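Local structure of phosphoenolpyruvate--protein phosphotransferase (Escherichia coli, 5T12) at residues I2-A7 and P198-A203; E26-A31 and A99-K104; G133-F138 and T165-P170. The protein probably passes the phosphoryl group of phosphoenolpyruvate to the carrier protein NPr in a nitrogen-related phosphotransferase system, this chain being the EIN (enzyme-I N-terminal) domain. The protein carries 1 engineered substitution. All coordinates share one frame; numbering follows the deposited sequence.

Contact 1. Residues I2-A7 and P198-A203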
ATOM      1  N   ILE A   2      18.421  -2.600 -16.119  1.00 52.66           N
ATOM      2  CA  ILE A   2      17.769  -1.321 -16.374  1.00 46.35           C
ATOM      3  C   ILE A   2      18.284  -0.316 -15.353  1.00 48.65           C
ATOM      4  O   ILE A   2      18.107  -0.499 -14.142  1.00 52.03           O
ATOM      5  CB  ILE A   2      16.237  -1.427 -16.314  1.00 43.56           C
ATOM      6  CG1 ILE A   2      15.681  -2.074 -17.588  1.00 60.81           C
ATOM      7  CG2 ILE A   2      15.626  -0.047 -16.131  1.00 48.33           C
ATOM      8  CD1 ILE A   2      15.833  -3.581 -17.653  1.00 59.38           C
ATOM      9  N   ARG A   3      18.931   0.737 -15.845  1.00 42.49           N
ATOM     10  CA  ARG A   3      19.379   1.822 -14.985  1.00 32.45           C
ATOM     11  C   ARG A   3      18.183   2.624 -14.489  1.00 50.56           C
ATOM     12  O   ARG A   3      17.227   2.860 -15.233  1.00 56.87           O
ATOM     13  CB  ARG A   3      20.345   2.724 -15.749  1.00 41.69           C
ATOM     14  CG  ARG A   3      20.900   3.881 -14.948  1.00 53.98           C
ATOM     15  CD  ARG A   3      21.835   4.712 -15.803  1.00 66.40           C
ATOM     16  NE  ARG A   3      22.843   3.879 -16.452  1.00 71.33           N
ATOM     17  CZ  ARG A   3      23.803   4.346 -17.243  1.00 89.97           C
ATOM     18  NH1 ARG A   3      24.676   3.513 -17.791  1.00 82.39           N
ATOM     19  NH2 ARG A   3      23.892   5.647 -17.486  1.00100.33           N
ATOM     20  N   ALA A   4      18.239   3.050 -13.232  1.00 44.77           N
ATOM     21  CA  ALA A   4      17.096   3.717 -12.617  1.00 43.79           C
ATOM     22  C   ALA A   4      17.553   4.433 -11.351  1.00 42.12           C
ATOM     23  O   ALA A   4      18.742   4.459 -11.019  1.00 41.62           O
ATOM     24  CB  ALA A   4      15.979   2.720 -12.323  1.00 51.01           C
ATOM     25  N   LEU A   5      16.571   5.016 -10.626  1.00 44.90           N
ATOM     26  CA  LEU A   5      16.773   5.928  -9.503  1.00 49.25           C
ATOM     27  C   LEU A   5      16.591   5.203  -8.177  1.00 41.47           C
ATOM     28  O   LEU A   5      15.521   4.619  -7.942  1.00 45.31           O
ATOM     29  CB  LEU A   5      15.795   7.098  -9.593  1.00 38.32           C
ATOM     30  CG  LEU A   5      16.154   8.449  -8.963  1.00 55.13           C
ATOM     31  CD1 LEU A   5      15.186   9.519  -9.445  1.00 72.40           C
ATOM     32  CD2 LEU A   5      16.164   8.396  -7.439  1.00 41.22           C
ATOM     33  N   PRO A   6      17.580   5.236  -7.295  1.00 48.21           N
ATOM     34  CA  PRO A   6      17.448   4.620  -5.964  1.00 50.24           C
ATOM     35  C   PRO A   6      16.573   5.466  -5.056  1.00 55.21           C
ATOM     36  O   PRO A   6      16.953   6.571  -4.646  1.00 67.88           O
ATOM     37  CB  PRO A   6      18.899   4.552  -5.467  1.00 50.51           C
ATOM     38  CG  PRO A   6      19.581   5.684  -6.163  1.00 35.49           C
ATOM     39  CD  PRO A   6      18.926   5.803  -7.512  1.00 38.61           C
ATOM     40  N   ALA A   7      15.386   4.953  -4.733  1.00 50.39           N
ATOM     41  CA  ALA A   7      14.446   5.656  -3.870  1.00 42.46           C
ATOM     42  C   ALA A   7      14.459   5.157  -2.433  1.00 39.11           C
ATOM     43  O   ALA A   7      14.200   5.942  -1.515  1.00 28.87           O
ATOM     44  CB  ALA A   7      13.023   5.540  -4.426  1.00 48.03           C
ATOM     45  N   PRO A 198      13.046  -2.160  -0.422  1.00 33.19           N
ATOM     46  CA  PRO A 198      13.854  -1.698  -1.552  1.00 34.00           C
ATOM     47  C   PRO A 198      12.960  -1.185  -2.672  1.00 27.70           C
ATOM     48  O   PRO A 198      12.003  -1.847  -3.078  1.00 30.34           O
ATOM     49  CB  PRO A 198      14.633  -2.948  -1.973  1.00 27.43           C
ATOM     50  CG  PRO A 198      14.637  -3.819  -0.758  1.00 33.88           C
ATOM     51  CD  PRO A 198      13.336  -3.561  -0.065  1.00 41.60           C
ATOM     52  N   THR A 199      13.274   0.011  -3.166  1.00 25.14           N
ATOM     53  CA  THR A 199      12.408   0.671  -4.135  1.00 32.08           C
ATOM     54  C   THR A 199      13.254   1.431  -5.143  1.00 32.71           C
ATOM     55  O   THR A 199      14.201   2.127  -4.766  1.00 27.57           O
ATOM     56  CB  THR A 199      11.427   1.619  -3.432  1.00 31.46           C
ATOM     57  OG1 THR A 199      10.537   0.857  -2.607  1.00 31.86           O
ATOM     58  CG2 THR A 199      10.612   2.409  -4.448  1.00 34.63           C
ATOM     59  N   VAL A 200      12.902   1.295  -6.420  1.00 34.77           N
ATOM     60  CA  VAL A 200      13.578   1.982  -7.511  1.00 39.44           C
ATOM     61  C   VAL A 200      12.524   2.711  -8.339  1.00 45.17           C
ATOM     62  O   VAL A 200      11.395   2.228  -8.486  1.00 30.38           O
ATOM     63  CB  VAL A 200      14.406   0.992  -8.364  1.00 37.29           C
ATOM     64  CG1 VAL A 200      13.523   0.196  -9.313  1.00 27.84           C
ATOM     65  CG2 VAL A 200      15.510   1.708  -9.100  1.00 54.48           C
ATOM     66  N   MET A 201      12.878   3.890  -8.851  1.00 47.90           N
ATOM     67  CA  MET A 201      11.919   4.748  -9.538  1.00 34.31           C
ATOM     68  C   MET A 201      12.540   5.315 -10.807  1.00 41.64           C
ATOM     69  O   MET A 201      13.732   5.142 -11.077  1.00 45.64           O
ATOM     70  CB  MET A 201      11.434   5.890  -8.636  1.00 44.04           C
ATOM     71  CG  MET A 201      10.552   5.454  -7.476  1.00 45.15           C
ATOM     72  SD  MET A 201      10.009   6.851  -6.472  1.00 52.64           S
ATOM     73  CE  MET A 201       8.935   6.035  -5.296  1.00 57.71           C
ATOM     74  N   GLY A 202      11.710   6.008 -11.586  1.00 53.06           N
ATOM     75  CA  GLY A 202      12.165   6.629 -12.822  1.00 36.63           C
ATOM     76  C   GLY A 202      12.765   5.660 -13.813  1.00 49.69           C
ATOM     77  O   GLY A 202      13.621   6.049 -14.614  1.00 56.63           O
ATOM     78  N   ALA A 203      12.323   4.408 -13.791  1.00 39.04           N
ATOM     79  CA  ALA A 203      12.946   3.330 -14.547  1.00 43.92           C
ATOM     80  C   ALA A 203      12.208   3.117 -15.862  1.00 49.65           C
ATOM     81  O   ALA A 203      11.002   2.847 -15.862  1.00 55.70           O
ATOM     82  CB  ALA A 203      12.941   2.039 -13.731  1.00 50.26           C
TER
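A4 and A203 meet methyl to methyl, in one of the two tightest carbon contacts of the segments. A4 CB lies 3.4 Å from A203 CB, and V200 CG2 comes up just as tightly to A4 CB, both distances below ordinary carbon contact; the smallest side chain with a CB is what fits here. The isopropyl group of V200 is set for this: CG2 stands anti to the backbone N (CG1 at chi1 78°), which aims CG2 also at L5 O, 3.1 Å away. Further along, A7 offers its methyl to the thioether of M201, with A7 CB 3.9 Å from M201 SD; the extended methionine then runs on to touch A189 and L161.

Three backbone bonds lace the strands together. L5 and M201 form an antiparallel hydrogen-bonded pair, L5 N to M201 O and M201 N to L5 O both measuring 2.9 Å, and A7 N gives a longer bond of 3.1 Å to T199 O. Proline is tolerated at P6 because P6 and V200 are a non-hydrogen-bonded pair, in which no amide hydrogen is needed toward the partner strand.

The outer side is much looser. L5 touches M201 O through CB while most of its side chain stays exposed; R3 points away, and the P6 ring stands well clear of the partner strand. G202, also exposed, takes a positive phi of 58°, a conformation easy for a residue without a CB.

Strand 5-8 thus closes one edge of the mixed sheet, running antiparallel to 199-201, whose other flank pairs with 174-179, in the alpha/beta portion related to the mobile domain of PEP-utilising enzymes.

Contact 2. Residues E26-A31 and A99-K104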
ATOM      1  N   GLU A  26     -12.807   1.734  -5.447  1.00 42.37           N
ATOM      2  CA  GLU A  26     -13.592   1.926  -6.660  1.00 41.77           C
ATOM      3  C   GLU A  26     -14.338   0.675  -7.103  1.00 39.32           C
ATOM      4  O   GLU A  26     -15.185   0.770  -7.998  1.00 62.11           O
ATOM      5  CB  GLU A  26     -12.694   2.412  -7.801  1.00 49.15           C
ATOM      6  CG  GLU A  26     -12.055   3.770  -7.555  1.00 63.95           C
ATOM      7  CD  GLU A  26     -11.393   4.334  -8.797  1.00 74.63           C
ATOM      8  OE1 GLU A  26     -11.770   3.921  -9.913  1.00 79.55           O
ATOM      9  OE2 GLU A  26     -10.493   5.190  -8.657  1.00 81.62           O
ATOM     10  N   GLN A  27     -14.053  -0.486  -6.515  1.00 36.37           N
ATOM     11  CA  GLN A  27     -14.765  -1.712  -6.853  1.00 46.20           C
ATOM     12  C   GLN A  27     -15.728  -2.151  -5.757  1.00 43.54           C
ATOM     13  O   GLN A  27     -16.237  -3.276  -5.806  1.00 45.97           O
ATOM     14  CB  GLN A  27     -13.776  -2.836  -7.183  1.00 43.00           C
ATOM     15  CG  GLN A  27     -12.913  -3.309  -6.028  1.00 38.19           C
ATOM     16  CD  GLN A  27     -11.807  -4.240  -6.491  1.00 53.78           C
ATOM     17  OE1 GLN A  27     -11.168  -3.999  -7.516  1.00 45.32           O
ATOM     18  NE2 GLN A  27     -11.583  -5.314  -5.744  1.00 52.07           N
ATOM     19  N   VAL A  28     -15.987  -1.297  -4.772  1.00 42.02           N
ATOM     20  CA  VAL A  28     -17.049  -1.523  -3.800  1.00 53.72           C
ATOM     21  C   VAL A  28     -18.344  -0.965  -4.374  1.00 38.48           C
ATOM     22  O   VAL A  28     -18.367   0.151  -4.904  1.00 43.06           O
ATOM     23  CB  VAL A  28     -16.717  -0.867  -2.450  1.00 44.06           C
ATOM     24  CG1 VAL A  28     -17.938  -0.864  -1.540  1.00 39.81           C
ATOM     25  CG2 VAL A  28     -15.565  -1.589  -1.777  1.00 41.44           C
ATOM     26  N   TYR A  29     -19.416  -1.745  -4.284  1.00 43.39           N
ATOM     27  CA  TYR A  29     -20.728  -1.318  -4.739  1.00 40.58           C
ATOM     28  C   TYR A  29     -21.724  -1.414  -3.591  1.00 48.00           C
ATOM     29  O   TYR A  29     -21.527  -2.167  -2.633  1.00 42.30           O
ATOM     30  CB  TYR A  29     -21.213  -2.156  -5.929  1.00 46.60           C
ATOM     31  CG  TYR A  29     -21.274  -3.644  -5.662  1.00 42.07           C
ATOM     32  CD1 TYR A  29     -20.186  -4.463  -5.932  1.00 42.08           C
ATOM     33  CD2 TYR A  29     -22.423  -4.232  -5.147  1.00 34.99           C
ATOM     34  CE1 TYR A  29     -20.236  -5.822  -5.692  1.00 35.42           C
ATOM     35  CE2 TYR A  29     -22.483  -5.590  -4.903  1.00 35.63           C
ATOM     36  CZ  TYR A  29     -21.387  -6.380  -5.178  1.00 34.94           C
ATOM     37  OH  TYR A  29     -21.440  -7.733  -4.937  1.00 50.26           O
ATOM     38  N   GLN A  30     -22.801  -0.639  -3.700  1.00 49.56           N
ATOM     39  CA  GLN A  30     -23.830  -0.649  -2.669  1.00 44.61           C
ATOM     40  C   GLN A  30     -24.498  -2.014  -2.611  1.00 30.61           C
ATOM     41  O   GLN A  30     -25.015  -2.508  -3.616  1.00 37.36           O
ATOM     42  CB  GLN A  30     -24.863   0.446  -2.937  1.00 40.60           C
ATOM     43  CG  GLN A  30     -25.971   0.495  -1.899  1.00 45.69           C
ATOM     44  CD  GLN A  30     -26.685   1.832  -1.858  1.00 68.93           C
ATOM     45  OE1 GLN A  30     -27.236   2.221  -0.828  1.00 70.77           O
ATOM     46  NE2 GLN A  30     -26.680   2.543  -2.980  1.00 64.41           N
ATOM     47  N   ALA A  31     -24.478  -2.631  -1.435  1.00 41.78           N
ATOM     48  CA  ALA A  31     -25.048  -3.954  -1.247  1.00 47.41           C
ATOM     49  C   ALA A  31     -25.948  -3.948  -0.023  1.00 57.05           C
ATOM     50  O   ALA A  31     -25.616  -3.346   1.002  1.00 49.20           O
ATOM     51  CB  ALA A  31     -23.955  -5.018  -1.099  1.00 35.17           C
ATOM     52  N   ALA A  99     -20.656  -3.723   5.368  1.00 43.90           N
ATOM     53  CA  ALA A  99     -19.528  -3.012   5.965  1.00 38.07           C
ATOM     54  C   ALA A  99     -18.649  -2.355   4.907  1.00 36.56           C
ATOM     55  O   ALA A  99     -18.107  -1.265   5.133  1.00 38.33           O
ATOM     56  CB  ALA A  99     -18.704  -3.970   6.825  1.00 35.36           C
ATOM     57  N   GLU A 100     -18.496  -2.996   3.746  1.00 37.46           N
ATOM     58  CA  GLU A 100     -17.647  -2.431   2.700  1.00 31.36           C
ATOM     59  C   GLU A 100     -18.222  -1.128   2.158  1.00 34.48           C
ATOM     60  O   GLU A 100     -17.486  -0.153   1.964  1.00 28.16           O
ATOM     61  CB  GLU A 100     -17.454  -3.444   1.570  1.00 32.90           C
ATOM     62  CG  GLU A 100     -16.478  -4.569   1.891  1.00 36.76           C
ATOM     63  CD  GLU A 100     -17.076  -5.635   2.790  1.00 54.48           C
ATOM     64  OE1 GLU A 100     -18.287  -5.561   3.085  1.00 57.92           O
ATOM     65  OE2 GLU A 100     -16.335  -6.554   3.199  1.00 72.84           O
ATOM     66  N   TRP A 101     -19.532  -1.089   1.902  1.00 31.20           N
ATOM     67  CA  TRP A 101     -20.151   0.139   1.415  1.00 40.65           C
ATOM     68  C   TRP A 101     -20.144   1.224   2.483  1.00 33.26           C
ATOM     69  O   TRP A 101     -19.989   2.410   2.170  1.00 38.10           O
ATOM     70  CB  TRP A 101     -21.578  -0.145   0.943  1.00 33.85           C
ATOM     71  CG  TRP A 101     -22.328   1.078   0.507  1.00 48.46           C
ATOM     72  CD1 TRP A 101     -23.294   1.739   1.208  1.00 45.42           C
ATOM     73  CD2 TRP A 101     -22.171   1.787  -0.728  1.00 42.09           C
ATOM     74  NE1 TRP A 101     -23.752   2.813   0.484  1.00 35.58           N
ATOM     75  CE2 TRP A 101     -23.078   2.865  -0.708  1.00 29.39           C
ATOM     76  CE3 TRP A 101     -21.352   1.615  -1.849  1.00 48.89           C
ATOM     77  CZ2 TRP A 101     -23.190   3.765  -1.764  1.00 36.34           C
ATOM     78  CZ3 TRP A 101     -21.467   2.508  -2.896  1.00 39.98           C
ATOM     79  CH2 TRP A 101     -22.378   3.572  -2.846  1.00 41.02           C
ATOM     80  N   ALA A 102     -20.308   0.836   3.751  1.00 39.80           N
ATOM     81  CA  ALA A 102     -20.273   1.814   4.833  1.00 29.87           C
ATOM     82  C   ALA A 102     -18.909   2.483   4.925  1.00 28.75           C
ATOM     83  O   ALA A 102     -18.814   3.682   5.213  1.00 33.99           O
ATOM     84  CB  ALA A 102     -20.636   1.144   6.158  1.00 28.90           C
ATOM     85  N   VAL A 103     -17.839   1.722   4.683  1.00 28.42           N
ATOM     86  CA  VAL A 103     -16.503   2.308   4.668  1.00 24.49           C
ATOM     87  C   VAL A 103     -16.338   3.224   3.462  1.00 31.43           C
ATOM     88  O   VAL A 103     -15.796   4.330   3.575  1.00 35.98           O
ATOM     89  CB  VAL A 103     -15.435   1.199   4.693  1.00 33.84           C
ATOM     90  CG1 VAL A 103     -14.053   1.782   4.440  1.00 31.36           C
ATOM     91  CG2 VAL A 103     -15.465   0.467   6.024  1.00 31.17           C
ATOM     92  N   LYS A 104     -16.812   2.788   2.292  1.00 34.72           N
ATOM     93  CA  LYS A 104     -16.702   3.617   1.095  1.00 31.78           C
ATOM     94  C   LYS A 104     -17.496   4.907   1.243  1.00 33.35           C
ATOM     95  O   LYS A 104     -17.044   5.975   0.814  1.00 41.69           O
ATOM     96  CB  LYS A 104     -17.172   2.835  -0.132  1.00 35.47           C
ATOM     97  CG  LYS A 104     -17.114   3.626  -1.430  1.00 29.21           C
ATOM     98  CD  LYS A 104     -17.499   2.771  -2.624  1.00 42.75           C
ATOM     99  CE  LYS A 104     -17.354   3.542  -3.926  1.00 51.84           C
ATOM    100  NZ  LYS A 104     -17.571   2.676  -5.117  1.00 51.36           N
TER
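Q30 lies flat across the indole of W101, and its side chain can be traced atom by atom over the ring. CB sits above the centre of the six-membered ring, 3.6 Å from the W101 centroid and 7° off the normal, a well-centred CH-pi contact. With CG anti to the backbone N (chi1 180°) and the chain extended beyond it, the residue then travels over the ring toward the indole nitrogen: CG is 3.9 Å from W101 CE2, and CD keeps much the same distance from CE2 and NE1. At the tip the amide stacks on the indole, its plane turned only 14° from that of the ring. OE1 lies beside NE1, 3.8 Å from it, above the plane and shifted off the atom, and NE2 is over CZ2. Glutamine suits this exposed position, since its methylenes and flat amide cover an aromatic face while the polar end can remain in solvent.

V28 takes a different approach, entering at the edge of the W101 ring, near its plane, through CG1. The same methyl rests against the helix backbone, 3.6 Å from E100 O, and V28 CB is met by the aliphatic part of K104 at CD. Fully extended, that lysine reaches out from the helix to the loop and places NZ 2.7 Å from V28 O, a short bond that ties the loop carbonyl to the helix; M25 O receives a weaker bond from the same ammonium. The E100 carboxylate turns elsewhere, to a salt bridge with R42.

The loop that follows strand 11-18 and leads into helix 36-61 is therefore draped across the first turns of helix 99-115. V28 and E100 also touch L137 of helix 126-140, while A99 and V103 pack against helix 36-61.

Contact 3. Residues G133-F138 and T165-P170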
ATOM      1  N   GLY A 133      -9.138   4.305   4.192  1.00 34.41           N
ATOM      2  CA  GLY A 133     -10.264   3.515   3.727  1.00 32.89           C
ATOM      3  C   GLY A 133      -9.825   2.282   2.963  1.00 26.89           C
ATOM      4  O   GLY A 133     -10.400   1.203   3.124  1.00 35.21           O
ATOM      5  N   GLN A 134      -8.800   2.427   2.118  1.00 35.11           N
ATOM      6  CA  GLN A 134      -8.229   1.272   1.430  1.00 31.19           C
ATOM      7  C   GLN A 134      -7.733   0.231   2.424  1.00 21.98           C
ATOM      8  O   GLN A 134      -7.924  -0.974   2.221  1.00 35.12           O
ATOM      9  CB  GLN A 134      -7.089   1.720   0.516  1.00 34.04           C
ATOM     10  CG  GLN A 134      -7.536   2.441  -0.743  1.00 37.49           C
ATOM     11  CD  GLN A 134      -7.741   1.495  -1.909  1.00 36.42           C
ATOM     12  OE1 GLN A 134      -8.871   1.170  -2.270  1.00 43.70           O
ATOM     13  NE2 GLN A 134      -6.642   1.049  -2.506  1.00 44.51           N
ATOM     14  N   ARG A 135      -7.101   0.679   3.512  1.00 33.53           N
ATOM     15  CA  ARG A 135      -6.602  -0.257   4.514  1.00 32.14           C
ATOM     16  C   ARG A 135      -7.748  -0.905   5.281  1.00 27.37           C
ATOM     17  O   ARG A 135      -7.666  -2.082   5.651  1.00 29.30           O
ATOM     18  CB  ARG A 135      -5.650   0.460   5.470  1.00 36.42           C
ATOM     19  CG  ARG A 135      -4.714  -0.469   6.222  1.00 36.35           C
ATOM     20  CD  ARG A 135      -3.823  -1.230   5.257  1.00 31.20           C
ATOM     21  NE  ARG A 135      -3.029  -2.255   5.926  1.00 42.00           N
ATOM     22  CZ  ARG A 135      -2.280  -3.152   5.291  1.00 42.91           C
ATOM     23  NH1 ARG A 135      -2.224  -3.153   3.966  1.00 33.42           N
ATOM     24  NH2 ARG A 135      -1.592  -4.049   5.980  1.00 40.92           N
ATOM     25  N   LEU A 136      -8.821  -0.152   5.531  1.00 29.19           N
ATOM     26  CA  LEU A 136     -10.002  -0.726   6.172  1.00 24.03           C
ATOM     27  C   LEU A 136     -10.587  -1.849   5.326  1.00 27.10           C
ATOM     28  O   LEU A 136     -10.932  -2.919   5.842  1.00 31.48           O
ATOM     29  CB  LEU A 136     -11.044   0.367   6.420  1.00 35.31           C
ATOM     30  CG  LEU A 136     -11.222   0.848   7.862  1.00 36.49           C
ATOM     31  CD1 LEU A 136      -9.873   1.044   8.530  1.00 37.37           C
ATOM     32  CD2 LEU A 136     -12.030   2.136   7.900  1.00 32.39           C
ATOM     33  N   LEU A 137     -10.706  -1.622   4.014  1.00 28.65           N
ATOM     34  CA  LEU A 137     -11.184  -2.668   3.117  1.00 28.72           C
ATOM     35  C   LEU A 137     -10.212  -3.839   3.054  1.00 38.26           C
ATOM     36  O   LEU A 137     -10.629  -4.980   2.820  1.00 38.04           O
ATOM     37  CB  LEU A 137     -11.412  -2.093   1.718  1.00 25.59           C
ATOM     38  CG  LEU A 137     -12.460  -0.987   1.586  1.00 38.73           C
ATOM     39  CD1 LEU A 137     -12.514  -0.469   0.156  1.00 30.47           C
ATOM     40  CD2 LEU A 137     -13.821  -1.493   2.028  1.00 27.72           C
ATOM     41  N   PHE A 138      -8.920  -3.577   3.262  1.00 29.09           N
ATOM     42  CA  PHE A 138      -7.928  -4.646   3.231  1.00 38.61           C
ATOM     43  C   PHE A 138      -8.185  -5.675   4.325  1.00 32.67           C
ATOM     44  O   PHE A 138      -8.058  -6.882   4.094  1.00 48.18           O
ATOM     45  CB  PHE A 138      -6.522  -4.057   3.368  1.00 41.09           C
ATOM     46  CG  PHE A 138      -5.429  -5.085   3.355  1.00 30.33           C
ATOM     47  CD1 PHE A 138      -4.978  -5.615   2.158  1.00 30.90           C
ATOM     48  CD2 PHE A 138      -4.845  -5.516   4.535  1.00 37.43           C
ATOM     49  CE1 PHE A 138      -3.971  -6.559   2.135  1.00 34.47           C
ATOM     50  CE2 PHE A 138      -3.835  -6.462   4.520  1.00 43.96           C
ATOM     51  CZ  PHE A 138      -3.397  -6.984   3.318  1.00 37.69           C
ATOM     52  N   THR A 165      -2.152   2.746  -3.155  1.00 39.97           N
ATOM     53  CA  THR A 165      -1.695   1.490  -3.739  1.00 35.12           C
ATOM     54  C   THR A 165      -1.050   0.598  -2.687  1.00 27.25           C
ATOM     55  O   THR A 165      -1.337  -0.603  -2.614  1.00 34.42           O
ATOM     56  CB  THR A 165      -0.714   1.763  -4.880  1.00 40.01           C
ATOM     57  OG1 THR A 165      -1.333   2.609  -5.857  1.00 51.05           O
ATOM     58  CG2 THR A 165      -0.291   0.459  -5.540  1.00 52.88           C
ATOM     59  N   LEU A 166      -0.174   1.169  -1.857  1.00 32.59           N
ATOM     60  CA  LEU A 166       0.492   0.380  -0.828  1.00 32.26           C
ATOM     61  C   LEU A 166      -0.488  -0.108   0.230  1.00 36.65           C
ATOM     62  O   LEU A 166      -0.231  -1.120   0.892  1.00 36.47           O
ATOM     63  CB  LEU A 166       1.609   1.201  -0.182  1.00 28.33           C
ATOM     64  CG  LEU A 166       2.769   1.623  -1.088  1.00 42.39           C
ATOM     65  CD1 LEU A 166       3.614   2.700  -0.424  1.00 51.27           C
ATOM     66  CD2 LEU A 166       3.626   0.421  -1.452  1.00 32.95           C
ATOM     67  N   ALA A 167      -1.614   0.588   0.399  1.00 43.22           N
ATOM     68  CA  ALA A 167      -2.576   0.242   1.438  1.00 23.13           C
ATOM     69  C   ALA A 167      -3.364  -1.023   1.127  1.00 29.33           C
ATOM     70  O   ALA A 167      -3.987  -1.578   2.038  1.00 40.30           O
ATOM     71  CB  ALA A 167      -3.537   1.411   1.667  1.00 33.61           C
ATOM     72  N   GLU A 168      -3.360  -1.492  -0.120  1.00 30.12           N
ATOM     73  CA  GLU A 168      -4.028  -2.734  -0.488  1.00 38.29           C
ATOM     74  C   GLU A 168      -3.030  -3.851  -0.785  1.00 36.81           C
ATOM     75  O   GLU A 168      -3.301  -4.731  -1.607  1.00 48.89           O
ATOM     76  CB  GLU A 168      -4.962  -2.516  -1.679  1.00 50.21           C
ATOM     77  CG  GLU A 168      -4.370  -1.712  -2.830  1.00 41.83           C
ATOM     78  CD  GLU A 168      -5.346  -1.540  -3.983  1.00 55.91           C
ATOM     79  OE1 GLU A 168      -5.905  -2.556  -4.447  1.00 47.55           O
ATOM     80  OE2 GLU A 168      -5.563  -0.390  -4.419  1.00 50.31           O
ATOM     81  N   LEU A 169      -1.877  -3.832  -0.117  1.00 36.63           N
ATOM     82  CA  LEU A 169      -0.846  -4.841  -0.294  1.00 35.56           C
ATOM     83  C   LEU A 169      -0.447  -5.429   1.052  1.00 26.29           C
ATOM     84  O   LEU A 169      -0.363  -4.703   2.049  1.00 30.11           O
ATOM     85  CB  LEU A 169       0.395  -4.253  -0.981  1.00 30.51           C
ATOM     86  CG  LEU A 169       0.211  -3.706  -2.396  1.00 37.04           C
ATOM     87  CD1 LEU A 169       1.514  -3.114  -2.907  1.00 21.64           C
ATOM     88  CD2 LEU A 169      -0.289  -4.794  -3.332  1.00 33.49           C
ATOM     89  N   PRO A 170      -0.201  -6.738   1.113  1.00 36.15           N
ATOM     90  CA  PRO A 170       0.321  -7.339   2.349  1.00 39.07           C
ATOM     91  C   PRO A 170       1.819  -7.089   2.473  1.00 35.94           C
ATOM     92  O   PRO A 170       2.572  -7.269   1.514  1.00 38.16           O
ATOM     93  CB  PRO A 170       0.013  -8.830   2.176  1.00 34.31           C
ATOM     94  CG  PRO A 170       0.016  -9.031   0.693  1.00 28.93           C
ATOM     95  CD  PRO A 170      -0.502  -7.751   0.086  1.00 26.25           C
TER
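R135 directs the edge of its guanidinium at two carbonyls of the segment A167-P170: NH1 donates to A167 O at 3.1 Å and to L169 O at the same length. Both acceptors lie near the guanidinium plane, yet NH1 approaches each from above its carbonyl plane. F138, on the same helix, supports this group face to face: F138 CD2 lies over the centre of the R135 guanidinium, 3.5 Å above the plane, while R135 NH1 stands over the ring face of F138, offset toward its rim. NH2 is paired with E53 in a salt bridge, so arginine serves two backbone oxygens and one carboxylate at once. An alanine here would remove this whole head, and is likely to leave the A167 and L169 carbonyls without their shared donor and E53 without its countercharge.

L166 to L169 form a type I beta turn; the contact joins helix 126-140 of the helical part of the domain to the alpha/beta part, the two-part build known from the paralogous sugar phosphotransferase system. A167, with only a methyl, lets the backbones approach, its CB lying 3.7 Å from Q134 CB.

One residue earlier on the helix than R135, Q134 meets E168 with amide and carboxylate planes 72° apart. The bond from Q134 NE2 to E168 OE2 is short, 2.6 Å, yet bent, 136° at the hydrogen; the oxygen lies in the amide plane but is met from above the carboxylate plane. NE2 also bonds T164 O, and OE1 accepts from M25 N, which fixes the rotation of the buried amide. F138, its CG anti to the backbone N (chi1 180°), extends past the turn until CZ is 4.0 Å from P170 CB.

In the fold
Contact 3 is the buried one, only 6 Å from the centre of the chain, whereas contact 2 is a surface contact and contact 1 is partly buried at a sheet edge. Contacts 2 and 3 touch directly: V28 CG2 packs 3.8 Å from L137 CD1, and V103 meets L136, so helix 99-115 of contact 2 packs on helix 126-140 of contact 3. Contact 1 stands apart, its centre about 35 Å from that of contact 2, on the opposite side of the chain's centre. Their chemistry follows: strand pairing and small apolar groups in contact 1, stacking and a lysine bond on the surface in contact 2, and in contact 3 polar side chains bonded to backbone carbonyls and a carboxylate in a largely buried place.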